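Local coordinates for protein polyketide synthase PksL (Bacillus subtilis, PDB 5E1V) that probably dehydrates beta-hydroxyacyl intermediates, through its dehydratase domain, during trans-AT polyketide assembly of bacillaene, at residues N56-Q61 / P217-S222; W85-K90 / L105-D110. All coordinates share one frame; numbering follows the deposited sequence.

Contact 1 of 2, residues N56-Q61 / P217-S222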
loop_
_atom_site.group_PDB
_atom_site.type_symbol
_atom_site.label_atom_id
_atom_site.label_comp_id
_atom_site.label_asym_id
_atom_site.label_seq_id
_atom_site.Cartn_x
_atom_site.Cartn_y
_atom_site.Cartn_z
ATOM N N ASN A 56 -7.288 -10.883 -3.701
ATOM C CA ASN A 56 -7.367 -11.640 -2.453
ATOM C C ASN A 56 -6.010 -11.782 -1.815
ATOM O O ASN A 56 -5.556 -12.883 -1.620
ATOM C CB ASN A 56 -7.978 -13.029 -2.743
ATOM C CG ASN A 56 -9.412 -12.902 -3.275
ATOM O OD1 ASN A 56 -10.105 -11.834 -3.119
ATOM N ND2 ASN A 56 -9.829 -13.906 -3.987
ATOM N N LEU A 57 -5.312 -10.654 -1.660
ATOM C CA LEU A 57 -4.054 -10.625 -0.921
ATOM C C LEU A 57 -4.307 -10.682 0.540
ATOM O O LEU A 57 -5.079 -9.891 1.071
ATOM C CB LEU A 57 -3.242 -9.307 -1.247
ATOM C CG LEU A 57 -1.823 -9.353 -0.760
ATOM C CD1 LEU A 57 -0.694 -8.750 -1.645
ATOM C CD2 LEU A 57 -1.770 -8.652 0.644
ATOM N N SER A 58 -3.676 -11.629 1.229
ATOM C CA SER A 58 -3.726 -11.721 2.657
ATOM C C SER A 58 -2.376 -11.582 3.276
ATOM O O SER A 58 -1.486 -12.224 2.844
ATOM C CB SER A 58 -4.225 -13.119 3.069
ATOM O OG SER A 58 -5.545 -13.137 2.829
ATOM N N ILE A 59 -2.318 -10.772 4.312
ATOM C CA ILE A 59 -1.162 -10.618 5.213
ATOM C C ILE A 59 -1.363 -11.424 6.468
ATOM O O ILE A 59 -2.326 -11.221 7.187
ATOM C CB ILE A 59 -0.841 -9.165 5.449
ATOM C CG1 ILE A 59 -0.586 -8.483 4.083
ATOM C CG2 ILE A 59 0.353 -8.949 6.397
ATOM C CD1 ILE A 59 -0.373 -6.989 4.291
ATOM N N TYR A 60 -0.430 -12.329 6.701
ATOM C CA TYR A 60 -0.446 -13.291 7.838
ATOM C C TYR A 60 0.261 -12.699 9.036
ATOM O O TYR A 60 -0.179 -12.896 10.141
ATOM C CB TYR A 60 0.128 -14.646 7.436
ATOM C CG TYR A 60 -0.822 -15.272 6.516
ATOM C CD1 TYR A 60 -1.878 -16.027 7.025
ATOM C CD2 TYR A 60 -0.818 -14.953 5.172
ATOM C CE1 TYR A 60 -2.837 -16.501 6.197
ATOM C CE2 TYR A 60 -1.740 -15.460 4.343
ATOM C CZ TYR A 60 -2.775 -16.198 4.871
ATOM O OH TYR A 60 -3.725 -16.635 4.017
ATOM N N GLN A 61 1.318 -11.907 8.807
ATOM C CA GLN A 61 2.027 -11.252 9.849
ATOM C C GLN A 61 2.865 -10.115 9.286
ATOM O O GLN A 61 3.222 -10.175 8.166
ATOM C CB GLN A 61 2.943 -12.231 10.636
ATOM C CG GLN A 61 4.042 -12.887 9.855
ATOM C CD GLN A 61 4.562 -14.156 10.504
ATOM O OE1 GLN A 61 5.184 -14.113 11.563
ATOM N NE2 GLN A 61 4.355 -15.280 9.863
ATOM N N PRO A 217 -2.595 -3.502 7.876
ATOM C CA PRO A 217 -3.177 -4.245 6.783
ATOM C C PRO A 217 -3.306 -5.751 7.019
ATOM O O PRO A 217 -2.457 -6.397 7.671
ATOM C CB PRO A 217 -2.209 -3.951 5.619
ATOM C CG PRO A 217 -1.794 -2.525 5.861
ATOM C CD PRO A 217 -1.562 -2.544 7.378
ATOM N N LEU A 218 -4.426 -6.251 6.522
ATOM C CA LEU A 218 -4.826 -7.640 6.634
ATOM C C LEU A 218 -5.148 -8.241 5.252
ATOM O O LEU A 218 -4.712 -9.308 4.968
ATOM C CB LEU A 218 -6.072 -7.755 7.490
ATOM C CG LEU A 218 -6.613 -9.219 7.552
ATOM C CD1 LEU A 218 -5.678 -10.190 8.273
ATOM C CD2 LEU A 218 -8.046 -9.345 8.110
ATOM N N PHE A 219 -5.954 -7.564 4.483
ATOM C CA PHE A 219 -6.541 -8.074 3.225
ATOM C C PHE A 219 -6.905 -7.001 2.188
ATOM O O PHE A 219 -7.506 -5.967 2.528
ATOM C CB PHE A 219 -7.820 -8.892 3.564
ATOM C CG PHE A 219 -8.491 -9.563 2.385
ATOM C CD1 PHE A 219 -8.131 -10.822 1.971
ATOM C CD2 PHE A 219 -9.619 -8.991 1.825
ATOM C CE1 PHE A 219 -8.805 -11.453 0.920
ATOM C CE2 PHE A 219 -10.298 -9.605 0.789
ATOM C CZ PHE A 219 -9.875 -10.818 0.291
ATOM N N TYR A 220 -6.625 -7.316 0.890
ATOM C CA TYR A 220 -6.988 -6.527 -0.251
ATOM C C TYR A 220 -7.858 -7.408 -1.091
ATOM O O TYR A 220 -7.392 -8.430 -1.514
ATOM C CB TYR A 220 -5.779 -6.048 -1.174
ATOM C CG TYR A 220 -4.580 -5.483 -0.460
ATOM C CD1 TYR A 220 -4.739 -4.917 0.786
ATOM C CD2 TYR A 220 -3.248 -5.549 -1.017
ATOM C CE1 TYR A 220 -3.673 -4.444 1.525
ATOM C CE2 TYR A 220 -2.159 -5.097 -0.241
ATOM C CZ TYR A 220 -2.391 -4.537 1.015
ATOM O OH TYR A 220 -1.441 -4.027 1.913
ATOM N N GLU A 221 -9.078 -6.983 -1.421
ATOM C CA GLU A 221 -9.941 -7.759 -2.312
ATOM C C GLU A 221 -9.364 -7.781 -3.750
ATOM O O GLU A 221 -9.165 -8.837 -4.411
ATOM C CB GLU A 221 -11.374 -7.189 -2.312
ATOM C CG GLU A 221 -12.243 -7.964 -3.282
ATOM C CD GLU A 221 -13.711 -7.674 -3.116
ATOM O OE1 GLU A 221 -14.183 -7.613 -1.970
ATOM O OE2 GLU A 221 -14.370 -7.495 -4.156
ATOM N N SER A 222 -9.015 -6.587 -4.210
ATOM C CA SER A 222 -8.424 -6.411 -5.543
ATOM C C SER A 222 -7.669 -5.107 -5.715
ATOM O O SER A 222 -7.929 -4.094 -5.054
ATOM C CB SER A 222 -9.487 -6.426 -6.662
ATOM O OG SER A 222 -10.464 -5.528 -6.414
#

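Contact 2 of 2, residues W85-K90 / L105-D110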
loop_
_atom_site.group_PDB
_atom_site.type_symbol
_atom_site.label_atom_id
_atom_site.label_comp_id
_atom_site.label_asym_id
_atom_site.label_seq_id
_atom_site.Cartn_x
_atom_site.Cartn_y
_atom_site.Cartn_z
ATOM N N TRP A 85 -2.219 -16.985 -11.384
ATOM C CA TRP A 85 -1.069 -17.355 -10.538
ATOM C C TRP A 85 -1.430 -17.258 -9.044
ATOM O O TRP A 85 -2.131 -16.339 -8.594
ATOM C CB TRP A 85 0.239 -16.507 -10.829
ATOM C CG TRP A 85 0.909 -16.601 -12.183
ATOM C CD1 TRP A 85 2.080 -17.240 -12.507
ATOM C CD2 TRP A 85 0.445 -15.990 -13.367
ATOM N NE1 TRP A 85 2.329 -17.069 -13.850
ATOM C CE2 TRP A 85 1.354 -16.268 -14.381
ATOM C CE3 TRP A 85 -0.624 -15.160 -13.636
ATOM C CZ2 TRP A 85 1.197 -15.801 -15.654
ATOM C CZ3 TRP A 85 -0.777 -14.679 -14.912
ATOM C CH2 TRP A 85 0.091 -15.024 -15.909
ATOM N N GLN A 86 -0.916 -18.191 -8.258
ATOM C CA GLN A 86 -1.029 -18.139 -6.799
ATOM C C GLN A 86 0.363 -17.645 -6.412
ATOM O O GLN A 86 1.354 -18.149 -6.864
ATOM C CB GLN A 86 -1.312 -19.505 -6.158
ATOM C CG GLN A 86 -2.150 -19.548 -4.784
ATOM C CD GLN A 86 -2.142 -18.380 -3.676
ATOM O OE1 GLN A 86 -1.132 -18.068 -3.031
ATOM N NE2 GLN A 86 -3.374 -17.834 -3.371
ATOM N N ILE A 87 0.364 -16.675 -5.543
ATOM C CA ILE A 87 1.591 -16.052 -5.028
ATOM C C ILE A 87 1.723 -16.386 -3.545
ATOM O O ILE A 87 0.791 -16.274 -2.783
ATOM C CB ILE A 87 1.459 -14.507 -5.191
ATOM C CG1 ILE A 87 1.277 -14.084 -6.648
ATOM C CG2 ILE A 87 2.701 -13.788 -4.654
ATOM C CD1 ILE A 87 0.578 -12.759 -6.730
ATOM N N THR A 88 2.908 -16.766 -3.117
ATOM C CA THR A 88 3.157 -16.936 -1.680
ATOM C C THR A 88 4.520 -16.259 -1.331
ATOM O O THR A 88 5.468 -16.281 -2.146
ATOM C CB THR A 88 3.273 -18.451 -1.384
ATOM O OG1 THR A 88 4.411 -18.882 -2.145
ATOM C CG2 THR A 88 2.090 -19.224 -1.854
ATOM N N ALA A 89 4.606 -15.571 -0.186
ATOM C CA ALA A 89 5.849 -14.957 0.144
ATOM C C ALA A 89 6.222 -15.480 1.538
ATOM O O ALA A 89 5.524 -15.274 2.492
ATOM C CB ALA A 89 5.751 -13.481 0.156
ATOM N N LYS A 90 7.307 -16.197 1.585
ATOM C CA LYS A 90 7.737 -16.786 2.841
ATOM C C LYS A 90 9.198 -16.388 3.054
ATOM O O LYS A 90 9.993 -16.370 2.124
ATOM C CB LYS A 90 7.560 -18.302 2.784
ATOM C CG LYS A 90 7.943 -18.898 1.471
ATOM C CD LYS A 90 7.643 -20.404 1.428
ATOM C CE LYS A 90 6.220 -20.704 1.042
ATOM N NZ LYS A 90 6.201 -21.306 -0.312
ATOM N N LEU A 105 5.437 -17.674 6.887
ATOM C CA LEU A 105 4.496 -17.120 5.901
ATOM C C LEU A 105 4.124 -15.660 6.194
ATOM O O LEU A 105 3.614 -15.242 7.278
ATOM C CB LEU A 105 3.242 -18.000 5.748
ATOM C CG LEU A 105 2.282 -17.546 4.637
ATOM C CD1 LEU A 105 2.808 -17.792 3.249
ATOM C CD2 LEU A 105 0.905 -18.160 4.805
ATOM N N TYR A 106 4.424 -14.810 5.202
ATOM C CA TYR A 106 4.035 -13.432 5.312
ATOM C C TYR A 106 2.794 -13.020 4.530
ATOM O O TYR A 106 2.036 -12.165 5.023
ATOM C CB TYR A 106 5.264 -12.562 4.908
ATOM C CG TYR A 106 6.378 -12.635 5.950
ATOM C CD1 TYR A 106 6.326 -11.835 7.104
ATOM C CD2 TYR A 106 7.486 -13.408 5.760
ATOM C CE1 TYR A 106 7.334 -11.883 8.037
ATOM C CE2 TYR A 106 8.507 -13.454 6.688
ATOM C CZ TYR A 106 8.423 -12.672 7.808
ATOM O OH TYR A 106 9.448 -12.656 8.740
ATOM N N MET A 107 2.639 -13.482 3.299
ATOM C CA MET A 107 1.571 -12.946 2.408
ATOM C C MET A 107 1.243 -14.074 1.411
ATOM O O MET A 107 2.109 -14.787 0.955
ATOM C CB MET A 107 2.137 -11.667 1.682
ATOM C CG MET A 107 1.215 -11.047 0.689
ATOM S SD MET A 107 1.436 -11.790 -0.893
ATOM C CE MET A 107 3.047 -11.136 -1.462
ATOM N N LYS A 108 0.014 -14.129 0.951
ATOM C CA LYS A 108 -0.350 -14.871 -0.244
ATOM C C LYS A 108 -1.348 -14.010 -1.034
ATOM O O LYS A 108 -1.967 -13.133 -0.479
ATOM C CB LYS A 108 -1.163 -16.095 0.202
ATOM C CG LYS A 108 -0.374 -17.178 0.882
ATOM C CD LYS A 108 -1.352 -18.233 1.493
ATOM C CE LYS A 108 -1.629 -19.280 0.462
ATOM N NZ LYS A 108 -2.698 -20.227 0.920
ATOM N N ALA A 109 -1.528 -14.315 -2.306
ATOM C CA ALA A 109 -2.355 -13.557 -3.170
ATOM C C ALA A 109 -2.558 -14.327 -4.463
ATOM O O ALA A 109 -1.848 -15.274 -4.764
ATOM C CB ALA A 109 -1.673 -12.193 -3.491
ATOM N N ASP A 110 -3.505 -13.863 -5.259
ATOM C CA ASP A 110 -3.743 -14.376 -6.582
ATOM C C ASP A 110 -3.507 -13.267 -7.598
ATOM O O ASP A 110 -3.813 -12.119 -7.313
ATOM C CB ASP A 110 -5.180 -14.832 -6.743
ATOM C CG ASP A 110 -5.594 -15.916 -5.667
ATOM O OD1 ASP A 110 -4.774 -16.796 -5.382
ATOM O OD2 ASP A 110 -6.718 -15.799 -5.122
#

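Contact 1 of 2, residues N56-Q61 / P217-S222
The carbonyl oxygen of L57 accepts one hydrogen bond, from Y220 N at 3.0 Å in the carbonyl plane, and also a CA-H...O contact from F219, whose CA is 3.2 Å from L57 O. This antiparallel pairing joins strands 53-59 and 215-225, which lie in the sequence ranges of two different HotDog families; it is consistent with the seam of a double-hotdog fold. Next along, I59 N meets L218 O at 2.9 Å, nearly straight at 174°. At the other end the ladder is irregular: N56 and L57 both face Y220, a G1 beta bulge. There L57 N reaches Y220 O only weakly, while N56 N bonds E221 O at 2.9 Å from above the carbonyl plane.

L57 runs alongside Y220 and sets only CD2 over one face of the ring, toward its rim, 4.0 Å from the centroid (CH-pi). Helix 34-44 covers these side chains, and Y220 OH bonds G31 O. On the other face of the sheet, F219 has CG anti to the backbone N (chi1 -176°), which lays the ring alongside N56: CE1 stands 3.7 Å from N56 CA, and the ring edge meets S58 OG, nearly in plane, with CD1 3.6 Å from OG.

Contact 2 of 2, residues W85-K90 / L105-D110
The methyl end of M107 bridges two side chains of the facing strand: CE lies 3.9 Å from A89 CB and 4.2 Å from I87 CG2. M107 leaves the backbone with CG anti to N (chi1 177°), then bends at both chi2 and chi3, which folds the thioether back so that CE, rather than SD, makes these contacts. Further along the same face, I87 CD1 packs against A109 CB at 4.0 Å. Y34 and I38 of helix 34-44 press on this apolar layer, I38 touching both I87 and M107.

Between the two faces runs the backbone ladder. I87 N bonds A109 O at 2.7 Å, and A109 N returns the bond to I87 O; A89 N bonds M107 O in the carbonyl plane. The regular alternation then breaks, because A89 O receives Y106 N at 3.0 Å and also, weakly, M107 N at 3.5 Å. Two successive residues thus face one, and the register moves by a residue before K90 meets L105.

On the mostly polar face Q86 bends at chi2 and crosses D110 at an angle. Its NE2 stands 2.7 Å from D110 OD1, but the 116° angle at the hydrogen makes the bond weak, and the amide plane is almost perpendicular to the carboxylate (89°). OE1 is crowded to 2.6 Å from I87 O, both acceptors, leaving the amide's placement doubtful. K108 CE flanks the same amide. A leucine in place of Q86 would probably leave the D110 carboxylate without its amide partner and put apolar branches beside a charged group.

With one face against helix 34-44 and the other mostly polar, this beta hairpin, marked by a classic beta bulge at Y106-M107, is part of the helix-wrapping sheet typical of the hotdog fold.

Overall arrangement
Strands 53-59 and 104-112 are neighbours in the sheet, so the two contacts, with centres about 10 Å apart, form successive steps of one antiparallel array. One direct joint is S58 N to K108 O, 2.8 Å, probably a hydrogen bond; just past the strand, Q61 NE2 stands 2.7 Å from L105 O, probably another. Both apolar faces turn to helix 34-44, where Y34 and I38 touch L57 of contact 1 and M107 of contact 2, and L57 also packs on M107 and A109. In sequence, contact 2 is local, a hairpin, whereas contact 1 ties together segments 156 residues apart and thereby connects the hairpin's sheet to strand 262-273.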